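Local coordinates for Ice-binding protein isoform1a (Antarctomyces psychrotrophicus, PDB 7BWX) that binds ice, probably by engaging specific water molecules at the prism planes of the crystal, through a right-handed beta-helix, at residues G94-A99 and T115-G120; V108-V113 and A138-I143; G120-V125 and G147-N152; T132-Y137 and W155-S160; T165-E170 and T183-N188. The protein carries 1 engineered substitution. All coordinates share one frame; numbering follows the deposited sequence.

Interaction 1 (G94-A99 and T115-G120); sequences GNTFVA and TLDGAG
Thr96 and Thr115 stand side by side, pointing the same way, on one face of a short parallel strand pair. The tight part is the backbone ladder. Phe97 N donates a hydrogen bond to Thr115 O at 2.9 Å, and Asp117 N donates one to Phe97 O at 2.9 Å. Thr115 N completes the ladder on Asn95 O. Side chains touch more lightly: Thr96 OG1 lies 3.6 Å from Thr115 CB, and Thr96 CG2 rests 3.8 Å from Asp117 CB. On the other face, Phe97 CB and Leu116 CD2 are 4.2 Å apart. Toward solvent, water takes over. One molecule links Asn95 O to Thr115 OG1; another bridges Ala99 N and Asp117 O where the two segments diverge. With CG anti to the backbone N (chi1 180°), the Asp117 carboxylate lies beside its carbonyl carbon, which turns OD1 toward the following main chain; there it accepts from Ala119 N at 2.8 Å, forming an Asx turn, while also bonding Asn146 ND2. With an alanine at Asp117, Ala119 N and the Asn146 amide would probably lose their shared acceptor, and the turn could relax. Main-chain bonds thus fix the register, whereas the carboxylate shapes the exit of 115-120.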
# COMPACT_ATOMS: atom_id res chain seq x y z
N GLY A 94 6.31 -5.50 16.59
CA GLY A 94 6.07 -6.11 17.90
C GLY A 94 4.72 -5.73 18.48
O GLY A 94 4.54 -5.93 19.64
N ASN A 95 3.80 -5.19 17.70
CA ASN A 95 2.47 -4.79 18.18
C ASN A 95 1.42 -5.72 17.57
O ASN A 95 1.64 -6.28 16.46
CB ASN A 95 2.20 -3.32 17.83
CG ASN A 95 3.07 -2.37 18.62
OD1 ASN A 95 2.94 -2.32 19.83
ND2 ASN A 95 3.96 -1.61 17.97
N THR A 96 0.32 -5.85 18.27
CA THR A 96 -0.92 -6.48 17.80
C THR A 96 -1.97 -5.39 17.84
O THR A 96 -2.22 -4.89 18.93
CB THR A 96 -1.27 -7.69 18.68
OG1 THR A 96 -0.18 -8.61 18.51
CG2 THR A 96 -2.59 -8.33 18.31
N PHE A 97 -2.55 -5.03 16.71
CA PHE A 97 -3.57 -3.95 16.62
C PHE A 97 -4.93 -4.49 16.23
O PHE A 97 -5.07 -5.12 15.17
CB PHE A 97 -3.11 -2.86 15.64
CG PHE A 97 -1.96 -2.05 16.17
CD1 PHE A 97 -1.81 -1.83 17.54
CD2 PHE A 97 -1.04 -1.48 15.31
CE1 PHE A 97 -0.75 -1.07 18.03
CE2 PHE A 97 0.01 -0.71 15.79
CZ PHE A 97 0.16 -0.51 17.14
N VAL A 98 -5.94 -4.17 17.02
CA VAL A 98 -7.36 -4.36 16.63
C VAL A 98 -7.76 -3.22 15.68
O VAL A 98 -7.00 -2.24 15.55
CB VAL A 98 -8.30 -4.49 17.85
CG1 VAL A 98 -7.94 -5.73 18.69
CG2 VAL A 98 -8.30 -3.27 18.72
N ALA A 99 -8.92 -3.37 15.05
CA ALA A 99 -9.53 -2.41 14.12
C ALA A 99 -9.38 -1.01 14.70
O ALA A 99 -9.62 -0.80 15.89
CB ALA A 99 -10.96 -2.74 13.84
N THR A 115 1.03 -7.52 13.84
CA THR A 115 -0.14 -8.40 13.80
C THR A 115 -1.38 -7.54 13.77
O THR A 115 -1.52 -6.70 14.62
CB THR A 115 -0.13 -9.37 14.99
OG1 THR A 115 1.09 -10.10 14.95
CG2 THR A 115 -1.30 -10.31 14.88
N LEU A 116 -2.25 -7.78 12.80
CA LEU A 116 -3.56 -7.14 12.70
C LEU A 116 -4.59 -8.18 13.12
O LEU A 116 -4.76 -9.18 12.42
CB LEU A 116 -3.75 -6.64 11.29
CG LEU A 116 -2.65 -5.69 10.85
CD1 LEU A 116 -2.86 -5.30 9.40
CD2 LEU A 116 -2.61 -4.46 11.75
N ASP A 117 -5.23 -7.90 14.25
CA ASP A 117 -6.18 -8.81 14.94
C ASP A 117 -7.60 -8.41 14.62
O ASP A 117 -8.06 -7.42 15.12
CB ASP A 117 -5.86 -8.78 16.43
CG ASP A 117 -6.75 -9.67 17.30
OD1 ASP A 117 -7.61 -10.37 16.75
OD2 ASP A 117 -6.59 -9.56 18.53
N GLY A 118 -8.27 -9.18 13.80
CA GLY A 118 -9.68 -8.97 13.46
C GLY A 118 -10.62 -9.23 14.62
O GLY A 118 -11.78 -8.87 14.46
N ALA A 119 -10.16 -9.84 15.73
CA ALA A 119 -11.02 -10.08 16.92
C ALA A 119 -12.29 -10.81 16.50
O ALA A 119 -13.34 -10.51 17.05
CB ALA A 119 -11.34 -8.74 17.58
N GLY A 120 -12.21 -11.67 15.49
CA GLY A 120 -13.30 -12.52 15.00
C GLY A 120 -14.31 -11.74 14.19
O GLY A 120 -15.36 -12.32 13.86
O HOH W 1 3.30 -8.87 16.17
O HOH W 2 -10.43 -5.98 15.11

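Interaction 2 (V108-V113 and A138-I143); sequences VGLDGV and ASSSII
Leu110 reaches past Ser140 to Ile142, and its side chain can be followed outward atom by atom. CB still stands 4.9 Å from Ser140 CB. CG, set anti to the backbone nitrogen (chi1 166°), closes to 4.1 Å from Ser140 CB. There the chain forks: CD1 remains 4.6 Å from Ser140 CB, while CD2 continues to Ile142, meeting CG1 at 3.5 Å and its tip CD1 at 3.7 Å. These two side chains meet at a slant, with the single CD2 methyl against the outer end of the isoleucine. Ser140 itself packs through CB, 3.3 Å from Leu110 O; its hydroxyl is bonded to Tyr137 O.

Only one direct hydrogen bond joins 108-113 to 138-143, Ser141 N to Gly112 O at 3.0 Å, and it starts the parallel pairing of Val113 with Ser141. On the face carrying those two residues, Val113 CG1 meets Ile143 CD1 at 3.9 Å. Before the pairing begins, one water spans the gap, donating to Asp111 OD1 and Ala138 O and accepting from Gly112 N. Leu116 and Leu169, from strands 113-117 and 168-170, also pack on Ile142. Apolar residues stacked inside, with the chain bending through Asp111-Gly112 from one sheet into the next, are the corner arrangement of a right-handed beta-helix.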
# COMPACT_ATOMS: atom_id res chain seq x y z
N VAL A 108 7.60 6.66 10.77
CA VAL A 108 7.42 5.34 11.43
C VAL A 108 8.21 4.29 10.67
O VAL A 108 8.36 4.38 9.43
CB VAL A 108 5.95 4.93 11.57
CG1 VAL A 108 5.14 5.98 12.30
CG2 VAL A 108 5.32 4.63 10.24
N GLY A 109 8.67 3.31 11.43
CA GLY A 109 9.41 2.14 10.96
C GLY A 109 8.71 0.89 11.41
O GLY A 109 8.05 0.90 12.45
N LEU A 110 8.87 -0.18 10.63
CA LEU A 110 8.38 -1.53 10.98
C LEU A 110 9.56 -2.48 10.86
O LEU A 110 9.98 -2.81 9.75
CB LEU A 110 7.20 -1.91 10.10
CG LEU A 110 6.76 -3.38 10.09
CD1 LEU A 110 6.70 -3.97 11.47
CD2 LEU A 110 5.40 -3.44 9.41
N ASP A 111 10.10 -2.84 12.01
CA ASP A 111 11.16 -3.85 12.16
C ASP A 111 10.53 -5.00 12.94
O ASP A 111 9.96 -4.73 14.00
CB ASP A 111 12.35 -3.20 12.86
CG ASP A 111 13.59 -4.05 12.87
OD1 ASP A 111 13.71 -4.96 12.01
OD2 ASP A 111 14.46 -3.74 13.67
N GLY A 112 10.55 -6.21 12.41
CA GLY A 112 9.93 -7.38 13.04
C GLY A 112 8.56 -7.63 12.48
O GLY A 112 8.40 -7.55 11.26
N VAL A 113 7.59 -7.91 13.32
CA VAL A 113 6.28 -8.40 12.86
C VAL A 113 5.22 -7.50 13.45
O VAL A 113 5.24 -7.26 14.67
CB VAL A 113 6.05 -9.88 13.26
CG1 VAL A 113 4.66 -10.35 12.87
CG2 VAL A 113 7.12 -10.76 12.66
N ALA A 138 14.19 -4.90 6.43
CA ALA A 138 14.49 -6.17 5.75
C ALA A 138 13.79 -7.28 6.53
O ALA A 138 13.81 -7.28 7.81
CB ALA A 138 15.99 -6.37 5.61
N SER A 139 13.08 -8.12 5.81
CA SER A 139 12.42 -9.34 6.35
C SER A 139 11.38 -8.97 7.39
O SER A 139 10.92 -9.86 8.10
CB SER A 139 13.45 -10.31 6.89
OG SER A 139 14.22 -10.84 5.82
N SER A 140 10.89 -7.74 7.40
CA SER A 140 9.75 -7.38 8.25
C SER A 140 8.48 -8.03 7.67
O SER A 140 8.45 -8.32 6.45
CB SER A 140 9.61 -5.86 8.43
OG SER A 140 9.30 -5.22 7.20
N SER A 141 7.45 -8.19 8.47
CA SER A 141 6.19 -8.79 7.99
C SER A 141 4.99 -8.26 8.73
O SER A 141 5.04 -8.00 9.94
CB SER A 141 6.26 -10.29 8.12
OG SER A 141 5.26 -10.88 7.31
N ILE A 142 3.92 -8.19 8.00
CA ILE A 142 2.58 -7.89 8.54
C ILE A 142 1.74 -9.15 8.40
O ILE A 142 1.68 -9.70 7.29
CB ILE A 142 1.98 -6.69 7.80
CG1 ILE A 142 2.84 -5.45 8.04
CG2 ILE A 142 0.52 -6.47 8.22
CD1 ILE A 142 2.68 -4.36 7.00
N ILE A 143 1.10 -9.57 9.46
CA ILE A 143 0.27 -10.80 9.46
C ILE A 143 -1.14 -10.47 9.93
O ILE A 143 -1.37 -9.43 10.66
CB ILE A 143 0.93 -11.90 10.32
CG1 ILE A 143 0.99 -11.55 11.80
CG2 ILE A 143 2.31 -12.25 9.78
CD1 ILE A 143 1.54 -12.70 12.64
O HOH W 3 12.57 -6.64 10.08

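Interaction 3 (G120-V125 and G147-N152); sequences GDASSV and GAKANN
The flat amide of Asn152 meets 120-125 through its nitrogen and one face. Val125 CG2 lies over that face, 4.2 Å from Asn152 CB, and the two side chains cross at about a right angle. Ser124 O is displaced to the same side of the amide and takes only a weak, bent bond from ND2 (3.3 Å, N-H...O 127°); Asn152 OD1 has a weak bond to Ser209. In the other flat group, the Asp121 carboxylate, OD1 is met by Ser123 OG on its syn side, somewhat out of plane, and by Ser123 N from well above; both lie to the same side of the carboxylate plane. This Asx turn opens a type I turn from Asp121 to Ser124, and the whole forms a loop corner of the beta-helix, stacked on the equivalent corner of the next coil.

Elsewhere the loops meet through main chain and methylene groups. Ala122 CA points its hydrogen at Gly147 O, 3.4 Å away. Lys149 bends at chi3 (-87°), which lays its CE 3.4 Å from Ala122 O and 4.1 Å from Ala122 CB.

Between them sits one water, donating to Ala122 O and Ser124 O at 2.8 Å each and accepting from Lys149 N at 2.9 Å.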
# COMPACT_ATOMS: atom_id res chain seq x y z
N GLY A 120 -12.21 -11.67 15.49
CA GLY A 120 -13.30 -12.52 15.00
C GLY A 120 -14.31 -11.74 14.19
O GLY A 120 -15.36 -12.32 13.86
N ASP A 121 -14.01 -10.50 13.80
CA ASP A 121 -14.92 -9.69 12.96
C ASP A 121 -14.22 -9.36 11.62
O ASP A 121 -13.32 -8.49 11.64
CB ASP A 121 -15.33 -8.45 13.74
CG ASP A 121 -16.20 -7.49 12.94
OD1 ASP A 121 -16.68 -7.89 11.86
OD2 ASP A 121 -16.39 -6.35 13.42
N ALA A 122 -14.62 -10.01 10.53
CA ALA A 122 -14.03 -9.88 9.17
C ALA A 122 -14.25 -8.46 8.64
O ALA A 122 -13.51 -8.06 7.75
CB ALA A 122 -14.62 -10.86 8.20
N SER A 123 -15.22 -7.72 9.16
CA SER A 123 -15.51 -6.34 8.70
C SER A 123 -14.53 -5.37 9.38
O SER A 123 -14.64 -4.18 9.14
CB SER A 123 -16.97 -5.98 8.92
OG SER A 123 -17.14 -5.62 10.29
N SER A 124 -13.64 -5.83 10.25
CA SER A 124 -12.60 -4.99 10.90
C SER A 124 -11.89 -4.12 9.83
O SER A 124 -11.48 -4.69 8.82
CB SER A 124 -11.59 -5.86 11.61
OG SER A 124 -12.08 -6.31 12.88
N VAL A 125 -11.70 -2.83 10.09
CA VAL A 125 -10.92 -1.93 9.20
C VAL A 125 -9.77 -1.32 9.98
O VAL A 125 -9.95 -0.95 11.18
CB VAL A 125 -11.83 -0.87 8.54
CG1 VAL A 125 -11.01 0.18 7.83
CG2 VAL A 125 -12.81 -1.53 7.60
N GLY A 147 -9.63 -13.33 11.55
CA GLY A 147 -10.57 -12.85 10.51
C GLY A 147 -10.12 -11.56 9.80
O GLY A 147 -10.90 -11.07 8.92
N ALA A 148 -8.98 -10.99 10.17
CA ALA A 148 -8.49 -9.74 9.52
C ALA A 148 -8.36 -10.00 8.02
O ALA A 148 -7.85 -11.05 7.65
CB ALA A 148 -7.19 -9.31 10.09
N LYS A 149 -8.75 -9.04 7.20
CA LYS A 149 -8.59 -9.13 5.72
C LYS A 149 -7.69 -8.02 5.18
O LYS A 149 -7.90 -6.86 5.54
CB LYS A 149 -9.97 -8.97 5.08
CG LYS A 149 -10.92 -10.10 5.40
CD LYS A 149 -11.97 -10.22 4.36
CE LYS A 149 -13.16 -9.34 4.63
NZ LYS A 149 -14.30 -9.67 3.74
N ALA A 150 -6.72 -8.37 4.32
CA ALA A 150 -5.75 -7.42 3.73
C ALA A 150 -6.49 -6.27 3.05
O ALA A 150 -6.05 -5.10 3.15
CB ALA A 150 -4.89 -8.12 2.73
N ASN A 151 -7.60 -6.57 2.39
CA ASN A 151 -8.31 -5.54 1.60
C ASN A 151 -8.97 -4.52 2.53
O ASN A 151 -9.46 -3.53 2.01
CB ASN A 151 -9.29 -6.17 0.62
CG ASN A 151 -9.57 -5.26 -0.55
OD1 ASN A 151 -8.66 -4.59 -1.08
ND2 ASN A 151 -10.85 -5.15 -0.88
N ASN A 152 -8.96 -4.73 3.85
CA ASN A 152 -9.56 -3.79 4.84
C ASN A 152 -8.47 -3.07 5.62
O ASN A 152 -8.80 -2.43 6.65
CB ASN A 152 -10.52 -4.51 5.80
CG ASN A 152 -11.81 -4.97 5.16
OD1 ASN A 152 -12.18 -4.54 4.07
ND2 ASN A 152 -12.55 -5.79 5.88
O HOH W 4 -10.82 -7.35 8.24

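Interaction 4 (T132-Y137 and W155-S160); sequences TTLVTY and WIVGSS. With SO4 (sulfate ion), chain H.
Leu134 and Val157 cross at about a right angle where two successive coils meet, with Leu134 CB 4.1 Å from Val157 CG2. Both project inward. Leu134 carries CG anti to its amide nitrogen (chi1 168°), which takes the CD2 methyl on toward Trp155; it comes to 4.5 Å from Trp155 CE3, approaching the indole obliquely. The indole is held by its NE1 bond to Glu170 O and by stacking with Phe128. The second methyl of Val157, CG1, turns the other way and lies 3.6 Å from Thr132 O, so one valine touches both the leucine and the loop that leads into it.

Toward the surface the pairing becomes polar. Thr132 O takes a bond from Ser159 N at 2.9 Å, and two residues further on Leu134 N gives a longer one to Ser160 O (3.2 Å). Ser159 points its side chain into this loop: OG lies 3.3 Å from Thr133 CG2, but its angles to nearby Thr132 O and Thr133 N are too poor for bonding. Thr132 turns its own hydroxyl outward, where OG1 donates to sulfate O1 at 2.7 Å. That ion, also bonded by Ala107 N, probably came from the crystallisation liquor.

Strand 134-136 belongs to one sheet of the protein and strand 153-157 to another, and the bonded loops 132-133 and 158-160 stack between them. Here the solenoid turns from one of its faces to the next, with main-chain bonds tying coil to coil around the bend and aliphatic and aromatic side chains filling the inside.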
# COMPACT_ATOMS: atom_id res chain seq x y z
N THR A 132 4.16 11.34 7.85
CA THR A 132 5.30 11.51 6.92
C THR A 132 5.64 10.16 6.28
O THR A 132 4.81 9.65 5.51
CB THR A 132 6.50 12.20 7.57
OG1 THR A 132 7.04 11.40 8.62
CG2 THR A 132 6.16 13.60 8.06
N THR A 133 6.84 9.62 6.54
CA THR A 133 7.38 8.43 5.87
C THR A 133 6.94 7.13 6.56
O THR A 133 6.61 7.10 7.80
CB THR A 133 8.91 8.51 5.79
OG1 THR A 133 9.34 8.73 7.12
CG2 THR A 133 9.40 9.61 4.87
N LEU A 134 6.91 6.07 5.76
CA LEU A 134 6.82 4.67 6.23
C LEU A 134 8.06 3.99 5.69
O LEU A 134 8.27 3.99 4.47
CB LEU A 134 5.54 4.00 5.73
CG LEU A 134 5.51 2.47 5.94
CD1 LEU A 134 5.45 2.11 7.40
CD2 LEU A 134 4.32 1.87 5.22
N VAL A 135 8.85 3.41 6.56
CA VAL A 135 9.97 2.53 6.17
C VAL A 135 9.77 1.17 6.85
O VAL A 135 9.66 1.13 8.10
CB VAL A 135 11.32 3.13 6.57
CG1 VAL A 135 12.45 2.15 6.28
CG2 VAL A 135 11.56 4.47 5.88
N THR A 136 9.69 0.11 6.07
CA THR A 136 9.69 -1.27 6.60
C THR A 136 11.09 -1.81 6.43
O THR A 136 11.78 -1.49 5.41
CB THR A 136 8.55 -2.08 5.98
OG1 THR A 136 8.88 -2.44 4.63
CG2 THR A 136 7.24 -1.34 6.06
N TYR A 137 11.55 -2.58 7.41
CA TYR A 137 12.94 -3.11 7.42
C TYR A 137 12.98 -4.46 6.72
O TYR A 137 11.93 -5.07 6.46
CB TYR A 137 13.50 -3.03 8.85
CG TYR A 137 13.73 -1.58 9.23
CD1 TYR A 137 14.76 -0.86 8.62
CD2 TYR A 137 12.80 -0.87 9.97
CE1 TYR A 137 14.95 0.49 8.86
CE2 TYR A 137 13.01 0.46 10.28
CZ TYR A 137 14.07 1.15 9.70
OH TYR A 137 14.24 2.49 9.92
N TRP A 155 -2.76 1.85 4.48
CA TRP A 155 -1.54 2.56 4.88
C TRP A 155 -1.56 3.94 4.19
O TRP A 155 -1.33 4.00 2.98
CB TRP A 155 -0.30 1.78 4.48
CG TRP A 155 -0.29 0.41 5.07
CD1 TRP A 155 -0.72 -0.77 4.50
CD2 TRP A 155 0.06 0.10 6.42
NE1 TRP A 155 -0.58 -1.79 5.40
CE2 TRP A 155 -0.10 -1.29 6.58
CE3 TRP A 155 0.60 0.86 7.47
CZ2 TRP A 155 0.18 -1.93 7.79
CZ3 TRP A 155 0.84 0.24 8.67
CH2 TRP A 155 0.61 -1.14 8.83
N ILE A 156 -1.99 4.97 4.91
CA ILE A 156 -2.13 6.34 4.35
C ILE A 156 -0.83 7.05 4.64
O ILE A 156 -0.57 7.46 5.83
CB ILE A 156 -3.36 7.07 4.92
CG1 ILE A 156 -4.63 6.23 4.82
CG2 ILE A 156 -3.52 8.41 4.23
CD1 ILE A 156 -5.00 5.81 3.44
N VAL A 157 0.07 7.03 3.66
CA VAL A 157 1.46 7.49 3.85
C VAL A 157 1.56 8.96 3.43
O VAL A 157 1.42 9.26 2.19
CB VAL A 157 2.42 6.58 3.09
CG1 VAL A 157 3.85 7.05 3.22
CG2 VAL A 157 2.29 5.11 3.54
N GLY A 158 1.84 9.83 4.40
CA GLY A 158 1.78 11.30 4.26
C GLY A 158 2.83 11.83 3.30
O GLY A 158 2.53 12.83 2.63
N SER A 159 3.98 11.16 3.15
CA SER A 159 4.96 11.47 2.08
C SER A 159 5.26 10.19 1.26
O SER A 159 4.43 9.84 0.37
CB SER A 159 6.20 12.14 2.58
OG SER A 159 6.86 11.37 3.59
N SER A 160 6.36 9.49 1.57
CA SER A 160 6.84 8.37 0.74
C SER A 160 7.02 7.12 1.58
O SER A 160 7.30 7.22 2.80
CB SER A 160 8.11 8.75 0.03
OG SER A 160 7.86 9.82 -0.89
S SO4 H . 9.71 13.23 10.43
O1 SO4 H . 9.37 12.70 9.10
O2 SO4 H . 11.12 13.01 10.67
O3 SO4 H . 9.40 14.65 10.47
O4 SO4 H . 8.98 12.56 11.51

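Interaction 5 (T165-E170 and T183-N188); sequences TYSHLE and TGATIN
His168 and Thr186 meet by a short hydrogen bond, ND1 to OG1 at 2.8 Å, in which either could be the donor; the hydroxyl sits at the ring's edge. Across the ring, NE2 donates to Glu170 OE2 at 2.7 Å, nearly straight (169°) and almost in the imidazole plane. The same OE2 receives Asn188 ND2 at 3.1 Å, and both donors arrive from one face of the carboxylate. Glu170 attains this by a fold at chi2 (-85°), which turns its carboxylate toward Asn188 of the neighbouring strand and brings OE1 to 3.3 Å from Asn188 CB. An alanine in place of Glu170 has no OE2, and His168 NE2 and Asn188 ND2 would probably be left without their shared acceptor, the imidazole then being likely to turn more easily.

These side chains share a face of two parallel strands on adjacent coils of the beta-helix, in exact register: His168 lies beside Thr186, Leu169 beside Ile187 and Glu170 beside Asn188. Main-chain bonds set that spacing, Thr186 N to Ser167 O, Leu169 N to Thr186 O and Asn188 N to Leu169 O. On the inner face Leu169 CD2 packs 3.9 Å from Ile187 CG2.

At the far end Tyr166 lays one ring face over Gly184, whose CA is 4.1 Å from the centroid in a CH-pi contact. Further out, one water bridges Thr186 O and Ser167 OG, which is also hydrogen-bonded to Gly164 O; a second joins Ser167 O to Thr186 OG1, and strand 141-145 continues the stack, with Ser141 against His168 and Ile142 against Leu169.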
# COMPACT_ATOMS: atom_id res chain seq x y z
N THR A 165 13.94 -4.82 1.87
CA THR A 165 14.31 -6.04 1.09
C THR A 165 13.72 -7.28 1.76
O THR A 165 13.81 -7.41 3.01
CB THR A 165 15.83 -6.17 0.91
OG1 THR A 165 16.37 -6.17 2.23
CG2 THR A 165 16.43 -5.01 0.13
N TYR A 166 12.98 -8.06 0.99
CA TYR A 166 12.40 -9.36 1.42
C TYR A 166 11.33 -9.15 2.47
O TYR A 166 10.89 -10.16 3.06
CB TYR A 166 13.56 -10.29 1.81
CG TYR A 166 14.33 -10.65 0.58
CD1 TYR A 166 13.71 -11.43 -0.37
CD2 TYR A 166 15.59 -10.13 0.30
CE1 TYR A 166 14.34 -11.79 -1.54
CE2 TYR A 166 16.24 -10.46 -0.88
CZ TYR A 166 15.60 -11.29 -1.80
OH TYR A 166 16.12 -11.67 -3.01
N SER A 167 10.84 -7.92 2.65
CA SER A 167 9.73 -7.62 3.57
C SER A 167 8.42 -8.13 2.98
O SER A 167 8.34 -8.40 1.77
CB SER A 167 9.61 -6.13 3.85
OG SER A 167 9.28 -5.42 2.67
N HIS A 168 7.41 -8.23 3.82
CA HIS A 168 6.06 -8.63 3.43
C HIS A 168 5.05 -7.67 4.03
O HIS A 168 5.10 -7.41 5.22
CB HIS A 168 5.74 -10.08 3.83
CG HIS A 168 4.37 -10.46 3.42
ND1 HIS A 168 4.05 -10.65 2.09
CD2 HIS A 168 3.20 -10.56 4.11
CE1 HIS A 168 2.76 -10.91 1.99
NE2 HIS A 168 2.22 -10.89 3.22
N LEU A 169 4.16 -7.15 3.18
CA LEU A 169 3.10 -6.21 3.63
C LEU A 169 1.75 -6.75 3.19
O LEU A 169 1.64 -7.41 2.12
CB LEU A 169 3.39 -4.82 3.06
CG LEU A 169 2.38 -3.73 3.41
CD1 LEU A 169 3.06 -2.39 3.58
CD2 LEU A 169 1.32 -3.61 2.32
N GLU A 170 0.79 -6.53 4.06
CA GLU A 170 -0.63 -6.76 3.80
C GLU A 170 -1.26 -5.36 3.79
O GLU A 170 -1.02 -4.58 4.73
CB GLU A 170 -1.25 -7.67 4.86
CG GLU A 170 -0.59 -9.06 4.95
CD GLU A 170 -1.13 -10.09 3.98
OE1 GLU A 170 -2.25 -9.88 3.47
OE2 GLU A 170 -0.46 -11.12 3.73
N THR A 183 14.34 -4.88 -3.19
CA THR A 183 14.55 -6.25 -3.69
C THR A 183 13.75 -7.25 -2.86
O THR A 183 13.98 -7.40 -1.67
CB THR A 183 16.05 -6.64 -3.66
OG1 THR A 183 16.77 -5.53 -4.19
CG2 THR A 183 16.33 -7.87 -4.49
N GLY A 184 12.87 -7.94 -3.53
CA GLY A 184 12.22 -9.14 -2.99
C GLY A 184 11.05 -8.79 -2.11
O GLY A 184 10.43 -9.76 -1.62
N ALA A 185 10.75 -7.51 -1.87
CA ALA A 185 9.55 -7.20 -1.06
C ALA A 185 8.30 -7.79 -1.71
O ALA A 185 8.16 -7.77 -2.96
CB ALA A 185 9.43 -5.71 -0.82
N THR A 186 7.37 -8.25 -0.88
CA THR A 186 6.11 -8.87 -1.34
C THR A 186 4.96 -8.12 -0.68
O THR A 186 5.11 -7.62 0.48
CB THR A 186 6.08 -10.38 -1.08
OG1 THR A 186 6.18 -10.64 0.32
CG2 THR A 186 7.21 -11.09 -1.82
N ILE A 187 3.86 -8.04 -1.41
CA ILE A 187 2.66 -7.29 -0.98
C ILE A 187 1.43 -8.10 -1.39
O ILE A 187 1.29 -8.46 -2.57
CB ILE A 187 2.66 -5.85 -1.58
CG1 ILE A 187 3.86 -5.03 -1.14
CG2 ILE A 187 1.37 -5.13 -1.22
CD1 ILE A 187 5.04 -5.07 -2.09
N ASN A 188 0.57 -8.35 -0.43
CA ASN A 188 -0.83 -8.74 -0.62
C ASN A 188 -1.64 -7.49 -0.37
O ASN A 188 -1.87 -7.13 0.81
CB ASN A 188 -1.27 -9.88 0.32
CG ASN A 188 -0.71 -11.23 -0.14
OD1 ASN A 188 -0.44 -11.45 -1.34
ND2 ASN A 188 -0.50 -12.12 0.81
O HOH W 5 6.79 -5.41 1.60
O HOH W 6 8.75 -11.07 1.43

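All five contacts join neighbouring coils of one beta-helix. Interactions 1 and 2 share strand 113-117 and the three-stranded sheet formed with 96-97 and 141-145; their centres are about 14 Å apart. Interaction 3 follows interaction 1 through shared Gly120, centres about 10 Å apart, at the corner beyond that sheet. Interaction 4 joins the six-stranded sheet to strand 153-157. Its centre is about 13 Å from that of interaction 2. Interaction 5 comes last in the chain, its centre about 10 Å from that of interaction 2, linked by Ser140 O to His168 N. Segments of interactions 2, 3 and 4 alternate, as in a solenoid whose coils are kept in register by bonds at strands and corners.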